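Local coordinates for aromatic-ring-hydroxylating dioxygenase beta subunit (Catenulispora acidiphila, PDB 6VW4), which is of unknown function but folds as an NTF2-like, SnoaL-like domain whose pocket binds a benzoisochromene acetic acid, consistent with a role in polyketide chemistry, at residues 28-33 with 64-69; 19-24 with 34-39; 43-48 with 59-64; 104-107 with 112-115. All coordinates share one frame; numbering follows the deposited sequence.

Interaction 1 (28-33 with 64-69); sequences GKFEEY and EFHERY. With SDN ([(3S)-9-hydroxy-1-methyl-10-oxo-4,10-dihydro-3H-benzo[g]isochromen-3-yl]acetic acid), chain C.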
loop_
_atom_site.group_PDB
_atom_site.type_symbol
_atom_site.label_atom_id
_atom_site.label_comp_id
_atom_site.label_asym_id
_atom_site.label_seq_id
_atom_site.Cartn_x
_atom_site.Cartn_y
_atom_site.Cartn_z
ATOM N N GLY A 28 -4.329 14.513 13.596
ATOM C CA GLY A 28 -3.857 15.656 14.350
ATOM C C GLY A 28 -3.494 15.404 15.797
ATOM O O GLY A 28 -3.348 16.364 16.557
ATOM N N LYS A 29 -3.345 14.148 16.202
ATOM C CA LYS A 29 -2.960 13.796 17.562
ATOM C C LYS A 29 -1.434 13.776 17.649
ATOM O O LYS A 29 -0.786 12.734 17.788
ATOM C CB LYS A 29 -3.582 12.462 17.938
ATOM C CG LYS A 29 -5.080 12.478 17.876
ATOM C CD LYS A 29 -5.657 11.082 18.059
ATOM C CE LYS A 29 -7.172 11.144 18.172
ATOM N NZ LYS A 29 -7.916 10.113 17.386
ATOM N N PHE A 30 -0.862 14.978 17.556
ATOM C CA PHE A 30 0.586 15.098 17.443
ATOM C C PHE A 30 1.329 14.580 18.676
ATOM O O PHE A 30 2.498 14.170 18.567
ATOM C CB PHE A 30 0.974 16.553 17.192
ATOM C CG PHE A 30 0.431 17.119 15.927
ATOM C CD1 PHE A 30 0.165 16.306 14.843
ATOM C CD2 PHE A 30 0.185 18.482 15.822
ATOM C CE1 PHE A 30 -0.341 16.827 13.672
ATOM C CE2 PHE A 30 -0.330 19.018 14.661
ATOM C CZ PHE A 30 -0.592 18.190 13.574
ATOM N N GLU A 31 0.704 14.606 19.855
ATOM C CA GLU A 31 1.400 14.119 21.048
ATOM C C GLU A 31 1.467 12.602 21.044
ATOM O O GLU A 31 2.526 12.014 21.302
ATOM C CB GLU A 31 0.711 14.608 22.326
ATOM C CG GLU A 31 0.846 16.111 22.575
ATOM C CD GLU A 31 -0.200 16.948 21.816
ATOM O OE1 GLU A 31 -0.376 18.140 22.174
ATOM O OE2 GLU A 31 -0.837 16.427 20.863
ATOM N N GLU A 32 0.344 11.955 20.722
ATOM C CA GLU A 32 0.335 10.500 20.590
ATOM C C GLU A 32 1.373 10.051 19.576
ATOM O O GLU A 32 2.035 9.027 19.760
ATOM C CB GLU A 32 -1.033 10.003 20.129
ATOM C CG GLU A 32 -2.128 10.006 21.125
ATOM C CD GLU A 32 -3.371 9.315 20.567
ATOM O OE1 GLU A 32 -3.231 8.380 19.726
ATOM O OE2 GLU A 32 -4.486 9.706 20.976
ATOM N N TYR A 33 1.513 10.810 18.481
ATOM C CA TYR A 33 2.487 10.457 17.465
ATOM C C TYR A 33 3.882 10.561 18.029
ATOM O O TYR A 33 4.707 9.670 17.807
ATOM C CB TYR A 33 2.330 11.342 16.228
ATOM C CG TYR A 33 3.435 11.229 15.183
ATOM C CD1 TYR A 33 3.430 10.203 14.272
ATOM C CD2 TYR A 33 4.467 12.153 15.109
ATOM C CE1 TYR A 33 4.388 10.091 13.302
ATOM C CE2 TYR A 33 5.460 12.032 14.140
ATOM C CZ TYR A 33 5.382 11.001 13.223
ATOM O OH TYR A 33 6.313 10.816 12.238
ATOM N N GLU A 64 4.037 23.855 14.047
ATOM C CA GLU A 64 4.513 24.849 13.086
ATOM C C GLU A 64 4.028 24.536 11.675
ATOM O O GLU A 64 3.426 25.386 11.008
ATOM C CB GLU A 64 6.041 24.890 13.082
ATOM C CG GLU A 64 6.718 25.881 14.012
ATOM C CD GLU A 64 8.241 25.718 13.997
ATOM O OE1 GLU A 64 8.813 25.248 15.014
ATOM O OE2 GLU A 64 8.859 26.033 12.954
ATOM N N PHE A 65 4.339 23.325 11.192
ATOM C CA PHE A 65 4.019 22.901 9.830
ATOM C C PHE A 65 2.526 23.008 9.550
ATOM O O PHE A 65 2.122 23.444 8.465
ATOM C CB PHE A 65 4.520 21.458 9.630
ATOM C CG PHE A 65 4.185 20.857 8.304
ATOM C CD1 PHE A 65 2.939 20.281 8.078
ATOM C CD2 PHE A 65 5.122 20.856 7.285
ATOM C CE1 PHE A 65 2.627 19.734 6.855
ATOM C CE2 PHE A 65 4.821 20.309 6.061
ATOM C CZ PHE A 65 3.566 19.746 5.844
ATOM N N HIS A 66 1.689 22.642 10.528
ATOM C CA HIS A 66 0.246 22.584 10.298
ATOM C C HIS A 66 -0.499 23.910 10.514
ATOM O O HIS A 66 -1.489 24.157 9.818
ATOM C CB HIS A 66 -0.422 21.496 11.161
ATOM C CG HIS A 66 -0.244 20.101 10.614
ATOM N ND1 HIS A 66 0.994 19.499 10.505
ATOM C CD2 HIS A 66 -1.137 19.197 10.135
ATOM C CE1 HIS A 66 0.858 18.292 9.982
ATOM N NE2 HIS A 66 -0.426 18.081 9.749
ATOM N N GLU A 67 -0.115 24.750 11.489
ATOM C CA GLU A 67 -0.604 26.148 11.521
ATOM C C GLU A 67 -0.141 26.944 10.318
ATOM O O GLU A 67 -0.876 27.833 9.836
ATOM C CB GLU A 67 -0.174 26.858 12.792
ATOM N N ARG A 68 1.045 26.593 9.807
ATOM C CA ARG A 68 1.611 27.258 8.635
ATOM C C ARG A 68 0.701 27.105 7.418
ATOM O O ARG A 68 0.654 28.002 6.561
ATOM C CB ARG A 68 3.032 26.753 8.279
ATOM N N TYR A 69 -0.056 26.011 7.342
ATOM C CA TYR A 69 -0.889 25.717 6.168
ATOM C C TYR A 69 -2.291 25.222 6.579
ATOM O O TYR A 69 -2.793 24.195 6.105
ATOM C CB TYR A 69 -0.231 24.684 5.230
ATOM C CG TYR A 69 1.246 24.895 4.922
ATOM C CD1 TYR A 69 1.716 26.129 4.480
ATOM C CD2 TYR A 69 2.169 23.854 5.080
ATOM C CE1 TYR A 69 3.053 26.328 4.210
ATOM C CE2 TYR A 69 3.520 24.045 4.811
ATOM C CZ TYR A 69 3.951 25.289 4.376
ATOM O OH TYR A 69 5.279 25.505 4.103
HETATM O O4 SDN C . 5.576 11.476 9.572
HETATM C C11 SDN C . 5.941 11.080 8.284
HETATM C C12 SDN C . 6.011 11.988 7.228
HETATM C C13 SDN C . 5.681 13.472 7.505
HETATM O O5 SDN C . 5.375 13.821 8.598
HETATM C C14 SDN C . 5.756 14.469 6.363
HETATM C C15 SDN C . 5.448 15.962 6.634
HETATM O O3 SDN C . 6.111 16.905 5.765
HETATM C C16 SDN C . 4.652 16.451 7.853
HETATM C C10 SDN C . 6.190 9.741 8.034
HETATM C C9 SDN C . 6.541 9.308 6.745
HETATM C C8 SDN C . 6.626 10.211 5.697
HETATM C C7 SDN C . 6.354 11.557 5.928
HETATM C C6 SDN C . 6.437 12.568 4.738
HETATM C C5 SDN C . 6.129 14.034 5.037
HETATM C C4 SDN C . 6.217 15.005 3.946
HETATM C C3 SDN C . 6.203 16.467 4.363
HETATM C C2 SDN C . 4.894 16.890 3.722
HETATM C C1 SDN C . 4.878 17.825 2.531
HETATM O O2 SDN C . 5.959 18.209 2.027
HETATM O O1 SDN C . 3.758 18.205 2.079
#

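Interaction 2 (19-24 with 34-39); sequences ARQMHA and ADTFTP. With SDN ([(3S)-9-hydroxy-1-methyl-10-oxo-4,10-dihydro-3H-benzo[g]isochromen-3-yl]acetic acid), chain C.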
loop_
_atom_site.group_PDB
_atom_site.type_symbol
_atom_site.label_atom_id
_atom_site.label_comp_id
_atom_site.label_asym_id
_atom_site.label_seq_id
_atom_site.Cartn_x
_atom_site.Cartn_y
_atom_site.Cartn_z
ATOM N N ALA A 19 1.337 1.904 11.071
ATOM C CA ALA A 19 -0.061 2.242 10.850
ATOM C C ALA A 19 -0.621 3.053 12.009
ATOM O O ALA A 19 -1.240 4.108 11.806
ATOM C CB ALA A 19 -0.879 0.966 10.667
ATOM N N ARG A 20 -0.387 2.592 13.248
ATOM C CA ARG A 20 -0.890 3.328 14.416
ATOM C C ARG A 20 -0.272 4.725 14.497
ATOM O O ARG A 20 -0.985 5.710 14.687
ATOM C CB ARG A 20 -0.605 2.558 15.715
ATOM C CG ARG A 20 -1.316 1.228 15.848
ATOM C CD ARG A 20 -2.610 1.306 16.619
ATOM N NE ARG A 20 -2.942 0.010 17.223
ATOM C CZ ARG A 20 -4.142 -0.573 17.167
ATOM N NH1 ARG A 20 -5.161 0.019 16.539
ATOM N NH2 ARG A 20 -4.322 -1.758 17.740
ATOM N N GLN A 21 1.052 4.828 14.349
ATOM C CA GLN A 21 1.700 6.128 14.264
ATOM C C GLN A 21 0.955 7.068 13.329
ATOM O O GLN A 21 0.660 8.212 13.679
ATOM C CB GLN A 21 3.112 5.999 13.698
ATOM C CG GLN A 21 4.144 5.732 14.623
ATOM C CD GLN A 21 5.487 5.759 13.947
ATOM O OE1 GLN A 21 5.635 5.368 12.769
ATOM N NE2 GLN A 21 6.498 6.148 14.703
ATOM N N MET A 22 0.739 6.627 12.079
ATOM C CA MET A 22 0.192 7.541 11.082
ATOM C C MET A 22 -1.290 7.804 11.295
ATOM O O MET A 22 -1.780 8.865 10.900
ATOM C CB MET A 22 0.416 7.031 9.659
ATOM C CG MET A 22 1.833 6.981 9.199
ATOM S SD MET A 22 2.912 8.240 9.988
ATOM C CE MET A 22 2.472 9.492 8.679
ATOM N N HIS A 23 -2.027 6.865 11.892
ATOM C CA HIS A 23 -3.421 7.169 12.226
ATOM C C HIS A 23 -3.487 8.352 13.187
ATOM O O HIS A 23 -4.314 9.260 13.029
ATOM C CB HIS A 23 -4.147 5.954 12.825
ATOM C CG HIS A 23 -4.364 4.819 11.851
ATOM N ND1 HIS A 23 -4.716 3.544 12.254
ATOM C CD2 HIS A 23 -4.263 4.767 10.494
ATOM C CE1 HIS A 23 -4.820 2.759 11.191
ATOM N NE2 HIS A 23 -4.558 3.479 10.113
ATOM N N ALA A 24 -2.569 8.387 14.144
ATOM C CA ALA A 24 -2.526 9.476 15.103
ATOM C C ALA A 24 -2.072 10.769 14.433
ATOM O O ALA A 24 -2.675 11.822 14.640
ATOM C CB ALA A 24 -1.604 9.097 16.267
ATOM N N ALA A 34 4.169 11.642 18.759
ATOM C CA ALA A 34 5.512 11.799 19.317
ATOM C C ALA A 34 5.815 10.722 20.350
ATOM O O ALA A 34 6.968 10.331 20.503
ATOM C CB ALA A 34 5.694 13.192 19.931
ATOM N N ASP A 35 4.800 10.211 21.038
ATOM C CA ASP A 35 5.015 9.135 21.998
ATOM C C ASP A 35 5.320 7.791 21.355
ATOM O O ASP A 35 5.550 6.819 22.088
ATOM C CB ASP A 35 3.780 8.938 22.899
ATOM C CG ASP A 35 3.604 10.069 23.922
ATOM O OD1 ASP A 35 4.562 10.854 24.121
ATOM O OD2 ASP A 35 2.509 10.183 24.505
ATOM N N THR A 36 5.244 7.668 20.029
ATOM C CA THR A 36 5.696 6.426 19.401
ATOM C C THR A 36 7.160 6.497 19.032
ATOM O O THR A 36 7.725 5.509 18.530
ATOM C CB THR A 36 4.869 6.088 18.148
ATOM O OG1 THR A 36 5.198 7.000 17.097
ATOM C CG2 THR A 36 3.383 6.149 18.455
ATOM N N PHE A 37 7.766 7.659 19.211
ATOM C CA PHE A 37 9.208 7.807 19.080
ATOM C C PHE A 37 9.886 7.577 20.436
ATOM O O PHE A 37 9.268 7.701 21.484
ATOM C CB PHE A 37 9.558 9.197 18.560
ATOM C CG PHE A 37 9.348 9.394 17.065
ATOM C CD1 PHE A 37 8.081 9.489 16.529
ATOM C CD2 PHE A 37 10.443 9.486 16.216
ATOM C CE1 PHE A 37 7.905 9.704 15.184
ATOM C CE2 PHE A 37 10.274 9.707 14.868
ATOM C CZ PHE A 37 9.009 9.821 14.355
ATOM N N THR A 38 11.170 7.236 20.408
ATOM C CA THR A 38 11.917 7.204 21.650
ATOM C C THR A 38 12.040 8.620 22.213
ATOM O O THR A 38 11.830 9.595 21.492
ATOM C CB THR A 38 13.308 6.632 21.457
ATOM O OG1 THR A 38 14.017 7.431 20.516
ATOM C CG2 THR A 38 13.251 5.207 20.989
ATOM N N PRO A 39 12.373 8.761 23.510
ATOM C CA PRO A 39 12.471 10.127 24.098
ATOM C C PRO A 39 13.487 11.016 23.404
ATOM O O PRO A 39 13.293 12.242 23.367
ATOM C CB PRO A 39 12.862 9.858 25.558
ATOM C CG PRO A 39 12.236 8.443 25.847
ATOM C CD PRO A 39 12.440 7.693 24.536
HETATM O O4 SDN C . 5.576 11.476 9.572
HETATM C C11 SDN C . 5.941 11.080 8.284
HETATM C C12 SDN C . 6.011 11.988 7.228
HETATM C C13 SDN C . 5.681 13.472 7.505
HETATM O O5 SDN C . 5.375 13.821 8.598
HETATM C C14 SDN C . 5.756 14.469 6.363
HETATM C C15 SDN C . 5.448 15.962 6.634
HETATM O O3 SDN C . 6.111 16.905 5.765
HETATM C C16 SDN C . 4.652 16.451 7.853
HETATM C C10 SDN C . 6.190 9.741 8.034
HETATM C C9 SDN C . 6.541 9.308 6.745
HETATM C C8 SDN C . 6.626 10.211 5.697
HETATM C C7 SDN C . 6.354 11.557 5.928
HETATM C C6 SDN C . 6.437 12.568 4.738
HETATM C C5 SDN C . 6.129 14.034 5.037
HETATM C C4 SDN C . 6.217 15.005 3.946
HETATM C C3 SDN C . 6.203 16.467 4.363
HETATM C C2 SDN C . 4.894 16.890 3.722
HETATM C C1 SDN C . 4.878 17.825 2.531
HETATM O O2 SDN C . 5.959 18.209 2.027
HETATM O O1 SDN C . 3.758 18.205 2.079
#

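Interaction 3 (43-48 with 59-64); sequences FRHTPG and VRELNE. With SDN ([(3S)-9-hydroxy-1-methyl-10-oxo-4,10-dihydro-3H-benzo[g]isochromen-3-yl]acetic acid), chain C.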
loop_
_atom_site.group_PDB
_atom_site.type_symbol
_atom_site.label_atom_id
_atom_site.label_comp_id
_atom_site.label_asym_id
_atom_site.label_seq_id
_atom_site.Cartn_x
_atom_site.Cartn_y
_atom_site.Cartn_z
ATOM N N PHE A 43 13.491 13.020 14.027
ATOM C CA PHE A 43 12.494 13.147 12.964
ATOM C C PHE A 43 12.951 14.199 11.959
ATOM O O PHE A 43 12.780 15.394 12.199
ATOM C CB PHE A 43 11.183 13.555 13.573
ATOM C CG PHE A 43 10.027 13.605 12.607
ATOM C CD1 PHE A 43 10.037 12.872 11.422
ATOM C CD2 PHE A 43 8.899 14.363 12.911
ATOM C CE1 PHE A 43 8.935 12.893 10.554
ATOM C CE2 PHE A 43 7.796 14.399 12.037
ATOM C CZ PHE A 43 7.815 13.656 10.867
ATOM N N ARG A 44 13.519 13.763 10.839
ATOM C CA ARG A 44 13.908 14.650 9.740
ATOM C C ARG A 44 12.808 14.560 8.680
ATOM O O ARG A 44 12.899 13.756 7.744
ATOM C CB ARG A 44 15.280 14.248 9.197
ATOM C CG ARG A 44 15.963 15.324 8.322
ATOM C CD ARG A 44 15.183 15.669 7.035
ATOM N NE ARG A 44 15.443 14.710 5.968
ATOM C CZ ARG A 44 16.542 14.682 5.216
ATOM N NH1 ARG A 44 16.670 13.760 4.273
ATOM N NH2 ARG A 44 17.509 15.569 5.401
ATOM N N HIS A 45 11.751 15.397 8.813
ATOM C CA HIS A 45 10.590 15.279 7.928
ATOM C C HIS A 45 10.795 15.950 6.564
ATOM O O HIS A 45 10.098 15.597 5.602
ATOM C CB HIS A 45 9.317 15.849 8.601
ATOM C CG HIS A 45 9.281 17.344 8.716
ATOM N ND1 HIS A 45 8.354 18.124 8.052
ATOM C CD2 HIS A 45 10.030 18.193 9.460
ATOM C CE1 HIS A 45 8.560 19.393 8.358
ATOM N NE2 HIS A 45 9.564 19.461 9.215
ATOM N N THR A 46 11.698 16.931 6.457
ATOM C CA THR A 46 11.892 17.608 5.182
ATOM C C THR A 46 13.365 17.891 4.923
ATOM O O THR A 46 14.056 18.452 5.795
ATOM C CB THR A 46 11.089 18.919 5.090
ATOM O OG1 THR A 46 11.357 19.752 6.232
ATOM C CG2 THR A 46 9.585 18.628 4.985
ATOM N N PRO A 47 13.869 17.543 3.741
ATOM C CA PRO A 47 15.286 17.786 3.444
ATOM C C PRO A 47 15.601 19.276 3.473
ATOM O O PRO A 47 14.753 20.122 3.172
ATOM C CB PRO A 47 15.472 17.194 2.044
ATOM C CG PRO A 47 14.264 16.280 1.823
ATOM C CD PRO A 47 13.155 16.916 2.608
ATOM N N GLY A 48 16.827 19.582 3.859
ATOM C CA GLY A 48 17.261 20.961 4.096
ATOM C C GLY A 48 17.048 21.458 5.513
ATOM O O GLY A 48 17.936 22.082 6.089
ATOM N N VAL A 59 6.617 17.483 18.541
ATOM C CA VAL A 59 5.280 18.062 18.630
ATOM C C VAL A 59 5.273 19.531 18.216
ATOM O O VAL A 59 4.284 20.008 17.628
ATOM C CB VAL A 59 4.688 17.907 20.037
ATOM C CG1 VAL A 59 3.430 18.816 20.146
ATOM C CG2 VAL A 59 4.390 16.457 20.340
ATOM N N ARG A 60 6.341 20.271 18.530
ATOM C CA ARG A 60 6.398 21.671 18.139
ATOM C C ARG A 60 6.538 21.807 16.636
ATOM O O ARG A 60 5.882 22.662 16.023
ATOM C CB ARG A 60 7.557 22.360 18.876
ATOM C CG ARG A 60 8.258 23.613 18.290
ATOM C CD ARG A 60 9.586 23.901 19.142
ATOM N NE ARG A 60 9.559 23.244 20.474
ATOM C CZ ARG A 60 10.529 22.486 21.017
ATOM N NH1 ARG A 60 11.682 22.268 20.398
ATOM N NH2 ARG A 60 10.340 21.925 22.213
ATOM N N GLU A 61 7.389 20.985 16.016
ATOM C CA GLU A 61 7.565 21.132 14.576
ATOM C C GLU A 61 6.316 20.741 13.795
ATOM O O GLU A 61 6.134 21.232 12.686
ATOM C CB GLU A 61 8.741 20.303 14.082
ATOM C CG GLU A 61 9.090 20.601 12.614
ATOM C CD GLU A 61 10.594 20.584 12.341
ATOM O OE1 GLU A 61 11.291 21.509 12.812
ATOM O OE2 GLU A 61 11.091 19.656 11.650
ATOM N N LEU A 62 5.456 19.870 14.332
ATOM C CA LEU A 62 4.207 19.550 13.647
ATOM C C LEU A 62 3.171 20.652 13.820
ATOM O O LEU A 62 2.343 20.871 12.925
ATOM C CB LEU A 62 3.632 18.228 14.150
ATOM C CG LEU A 62 4.452 16.986 13.798
ATOM C CD1 LEU A 62 3.920 15.783 14.577
ATOM C CD2 LEU A 62 4.484 16.724 12.300
ATOM N N ASN A 63 3.188 21.341 14.963
ATOM C CA ASN A 63 2.308 22.494 15.146
ATOM C C ASN A 63 2.731 23.660 14.246
ATOM O O ASN A 63 1.875 24.363 13.698
ATOM C CB ASN A 63 2.295 22.909 16.622
ATOM C CG ASN A 63 1.292 22.114 17.451
ATOM O OD1 ASN A 63 0.211 21.763 16.985
ATOM N ND2 ASN A 63 1.650 21.836 18.687
ATOM N N GLU A 64 4.037 23.855 14.047
ATOM C CA GLU A 64 4.513 24.849 13.086
ATOM C C GLU A 64 4.028 24.536 11.675
ATOM O O GLU A 64 3.426 25.386 11.008
ATOM C CB GLU A 64 6.041 24.890 13.082
ATOM C CG GLU A 64 6.718 25.881 14.012
ATOM C CD GLU A 64 8.241 25.718 13.997
ATOM O OE1 GLU A 64 8.813 25.248 15.014
ATOM O OE2 GLU A 64 8.859 26.033 12.954
HETATM O O4 SDN C . 5.576 11.476 9.572
HETATM C C11 SDN C . 5.941 11.080 8.284
HETATM C C12 SDN C . 6.011 11.988 7.228
HETATM C C13 SDN C . 5.681 13.472 7.505
HETATM O O5 SDN C . 5.375 13.821 8.598
HETATM C C14 SDN C . 5.756 14.469 6.363
HETATM C C15 SDN C . 5.448 15.962 6.634
HETATM O O3 SDN C . 6.111 16.905 5.765
HETATM C C16 SDN C . 4.652 16.451 7.853
HETATM C C10 SDN C . 6.190 9.741 8.034
HETATM C C9 SDN C . 6.541 9.308 6.745
HETATM C C8 SDN C . 6.626 10.211 5.697
HETATM C C7 SDN C . 6.354 11.557 5.928
HETATM C C6 SDN C . 6.437 12.568 4.738
HETATM C C5 SDN C . 6.129 14.034 5.037
HETATM C C4 SDN C . 6.217 15.005 3.946
HETATM C C3 SDN C . 6.203 16.467 4.363
HETATM C C2 SDN C . 4.894 16.890 3.722
HETATM C C1 SDN C . 4.878 17.825 2.531
HETATM O O2 SDN C . 5.959 18.209 2.027
HETATM O O1 SDN C . 3.758 18.205 2.079
#

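Interaction 4 (104-107 with 112-115); sequences VLTT and LTVG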
loop_
_atom_site.group_PDB
_atom_site.type_symbol
_atom_site.label_atom_id
_atom_site.label_comp_id
_atom_site.label_asym_id
_atom_site.label_seq_id
_atom_site.Cartn_x
_atom_site.Cartn_y
_atom_site.Cartn_z
ATOM N N VAL A 104 1.890 10.856 0.061
ATOM C CA VAL A 104 1.075 11.824 0.789
ATOM C C VAL A 104 -0.157 12.200 -0.020
ATOM O O VAL A 104 -0.079 12.509 -1.208
ATOM C CB VAL A 104 1.906 13.071 1.133
ATOM C CG1 VAL A 104 1.112 14.009 2.022
ATOM C CG2 VAL A 104 3.204 12.651 1.788
ATOM N N LEU A 105 -1.304 12.161 0.627
ATOM C CA LEU A 105 -2.558 12.633 0.059
ATOM C C LEU A 105 -3.105 13.776 0.902
ATOM O O LEU A 105 -3.019 13.751 2.136
ATOM C CB LEU A 105 -3.571 11.536 -0.006
ATOM C CG LEU A 105 -3.151 10.441 -0.973
ATOM C CD1 LEU A 105 -4.144 9.356 -0.818
ATOM C CD2 LEU A 105 -3.119 10.923 -2.399
ATOM N N THR A 106 -3.650 14.791 0.235
ATOM C CA THR A 106 -4.243 15.940 0.924
ATOM C C THR A 106 -5.596 16.261 0.307
ATOM O O THR A 106 -5.695 16.592 -0.879
ATOM C CB THR A 106 -3.345 17.174 0.860
ATOM O OG1 THR A 106 -2.022 16.831 1.253
ATOM C CG2 THR A 106 -3.860 18.264 1.819
ATOM N N THR A 107 -6.626 16.129 1.106
ATOM C CA THR A 107 -7.989 16.373 0.686
ATOM C C THR A 107 -8.427 17.733 1.214
ATOM O O THR A 107 -8.334 18.007 2.420
ATOM C CB THR A 107 -8.917 15.267 1.195
ATOM O OG1 THR A 107 -8.562 14.050 0.539
ATOM C CG2 THR A 107 -10.384 15.604 0.884
ATOM N N LEU A 112 -8.457 16.796 -4.193
ATOM C CA LEU A 112 -7.438 15.924 -3.632
ATOM C C LEU A 112 -6.133 16.163 -4.369
ATOM O O LEU A 112 -6.064 15.970 -5.581
ATOM C CB LEU A 112 -7.870 14.467 -3.753
ATOM C CG LEU A 112 -6.837 13.394 -3.359
ATOM C CD1 LEU A 112 -6.427 13.497 -1.907
ATOM C CD2 LEU A 112 -7.371 11.975 -3.560
ATOM N N THR A 113 -5.103 16.579 -3.647
ATOM C CA THR A 113 -3.782 16.729 -4.237
ATOM C C THR A 113 -2.934 15.514 -3.842
ATOM O O THR A 113 -2.835 15.153 -2.659
ATOM C CB THR A 113 -3.126 18.079 -3.838
ATOM O OG1 THR A 113 -2.384 17.981 -2.623
ATOM C CG2 THR A 113 -4.193 19.178 -3.655
ATOM N N VAL A 114 -2.306 14.911 -4.840
ATOM C CA VAL A 114 -1.505 13.723 -4.681
ATOM C C VAL A 114 -0.041 14.094 -4.713
ATOM O O VAL A 114 0.466 14.554 -5.732
ATOM C CB VAL A 114 -1.833 12.690 -5.763
ATOM C CG1 VAL A 114 -1.004 11.439 -5.493
ATOM C CG2 VAL A 114 -3.335 12.426 -5.793
ATOM N N GLY A 115 0.668 13.841 -3.615
ATOM C CA GLY A 115 2.116 13.947 -3.617
ATOM C C GLY A 115 2.543 14.781 -2.440
ATOM O O GLY A 115 1.707 15.339 -1.737
HETATM O O HOH W 1 -0.822 15.979 -0.806
#

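Interaction 1 (28-33 with 64-69)
Beside the ligand pocket of this SnoaL-like domain, segments 28-33 and 64-69, on helices 30-34 and 55-68, touch through one aromatic pair, Phe30 with His66. It is a T-shaped stack: the edge of Phe30 is presented to one face of the imidazole, with CZ over its centre and 3.5 Å from CG of His66, and the ring planes stand 62° apart with centroids separated by 4.8 Å. Phe30, which also packs on Leu62, reaches across because its CG lies anti to the carbonyl carbon (chi1 -62°). Within its own helix, His66 ND1 makes a weak hydrogen bond to the carbonyl of Leu62, which probably helps fix the turn of the imidazole. With the imidazole cut back to an alanine, Phe30 CZ would probably face a gap between the helices. The same segments reach the ligand: O4 of SDN donates to Tyr33 OH at 2.8 Å, and the methyl C16 lies over one face of Phe65. Helices packed on a strongly curved sheet, a cone enclosing a pocket, typify the NTF2-like fold.

Interaction 2 (19-24 with 34-39)
Just behind the SDN pocket, to which helix 8-26 contributes Met22, that helix is tied to the turn ahead of strand 37-38 by Gln21 and Thr36. Gln21 NE2 donates to Thr36 OG1 at 2.9 Å, with an N-H...O angle of 153°, and the hydroxyl lies within 5° of the amide plane. The glutamine is extended beyond CG (chi2 -175°), which carries the amide to the threonine. Thr36 OG1 is also hydrogen-bonded to the carbonyl of Tyr33, so two groups grip it. Thr36 occupies a type I beta turn from Ala34 to Phe37, where the chain leaves helix 30-34 to enter the strand. Beside the amide, Phe37 CE1 comes obliquely to 3.9 Å from Gln21 NE2, and weak hydrogen bonds lead from Gln21 on to Thr134 and Arg137. A leucine replacing Gln21 would probably leave Thr36 OG1 without its donor and Arg137 without a weak acceptor. Next along the helix, Met22 puts CE 3.8 Å from C10 of SDN, while His23 meets Tyr101 of the second subunit.

Interaction 3 (43-48 with 59-64)
His45, which faces Glu61 across the contact, turns ND1 toward the ring oxygen O3 of SDN. This hydrogen bond is weak at 3.4 Å but almost straight, with an angle of 174° at the hydrogen, and O3 lies in the plane of the imidazole at its edge. CG of His45 stands between the backbone N and the carbonyl carbon (chi1 72°), an orientation that lets the ring present ND1 to the ligand and its other edge to helix 55-68. From that helix Glu61 comes in the opposite direction, its carboxylate plane turned 54° from the imidazole; OE2 is 2.9 Å from NE2 of His45, but the model is too crowded around CD2 for the exact placement to be trusted. Thr46 OG1 lies 3.4 Å above the plane of the His45 ring, toward its rim, and Thr46 CG2 is 4.0 Å from SDN O3.

Phe43 supplies the apolar half. Its CE2 meets Leu62 CD2 at 4.1 Å, the two side chains crossing at about a right angle, while CZ, also at the ring edge, reaches SDN O5 at 3.3 Å. One ring therefore bridges helix and ligand. The contact closes the pocket side of strand 41-44 against helix 55-68; Leu62 also packs on Phe30 and Tyr33 of helix 30-34, and Phe43 on Arg137 of strand 132-139.

Interaction 4 (104-107 with 112-115)
Leu105 on one arm of the hairpin packs against both Leu112 and Val114 on the other. At its root, CB touches Leu112 CD1 at 4.0 Å; from there the chain runs out through CG, and at its tip CD2 settles against the branches of Val114, 3.7 Å from CG2 and slightly farther from CG1. Leu105 and Val114 run alongside each other as an antiparallel non-hydrogen-bonded pair. Thr107 and Leu112 form the next such pair, and all four side chains share the face of the sheet that packs on the second subunit, where Val114 meets Val114 of both the second and the third subunits.

Between them Thr106 and Thr113 make a hydrogen-bonded pair on the other face. Thr113 N gives to Thr106 O at 2.8 Å and Thr106 N returns the bond to Thr113 O at 3.0 Å, both in the carbonyl planes. A third rung runs from Gly115 N to Val104 O at 2.9 Å. A water donates to Thr113 O and to Gly115 O, so Thr113 O is gripped twice. At the backbone angles of Gly115 a side chain would collide with the carbonyl oxygen of Val114, which explains the glycine. The chemistry is thus divided: backbone bonds set the register of strands 96-108 and 111-126, and the face of Leu105, Thr107, Leu112 and Val114, largely apolar, packs on the other subunits.

How the interactions relate
Following the chain, interaction 2 opens first, on helix 8-26, and closes at the turn into strand 37-38. Before it closes, interaction 1 has already started at helix 30-34, so the two cross; interaction 1 shuts only at the end of helix 55-68. Interaction 3 lies wholly within that longer loop, running from strand 41-44 to the same helix 55-68, and shares Glu64 with interaction 1. These three touch one another and all reach SDN, bringing three helices and the strand 41-44 around the pocket. Interaction 4 comes later as a local hairpin, its centre about 17 Å from that of interaction 1, on the sheet that interaction 3 also reaches. Interactions 2 and 4 both touch the second subunit.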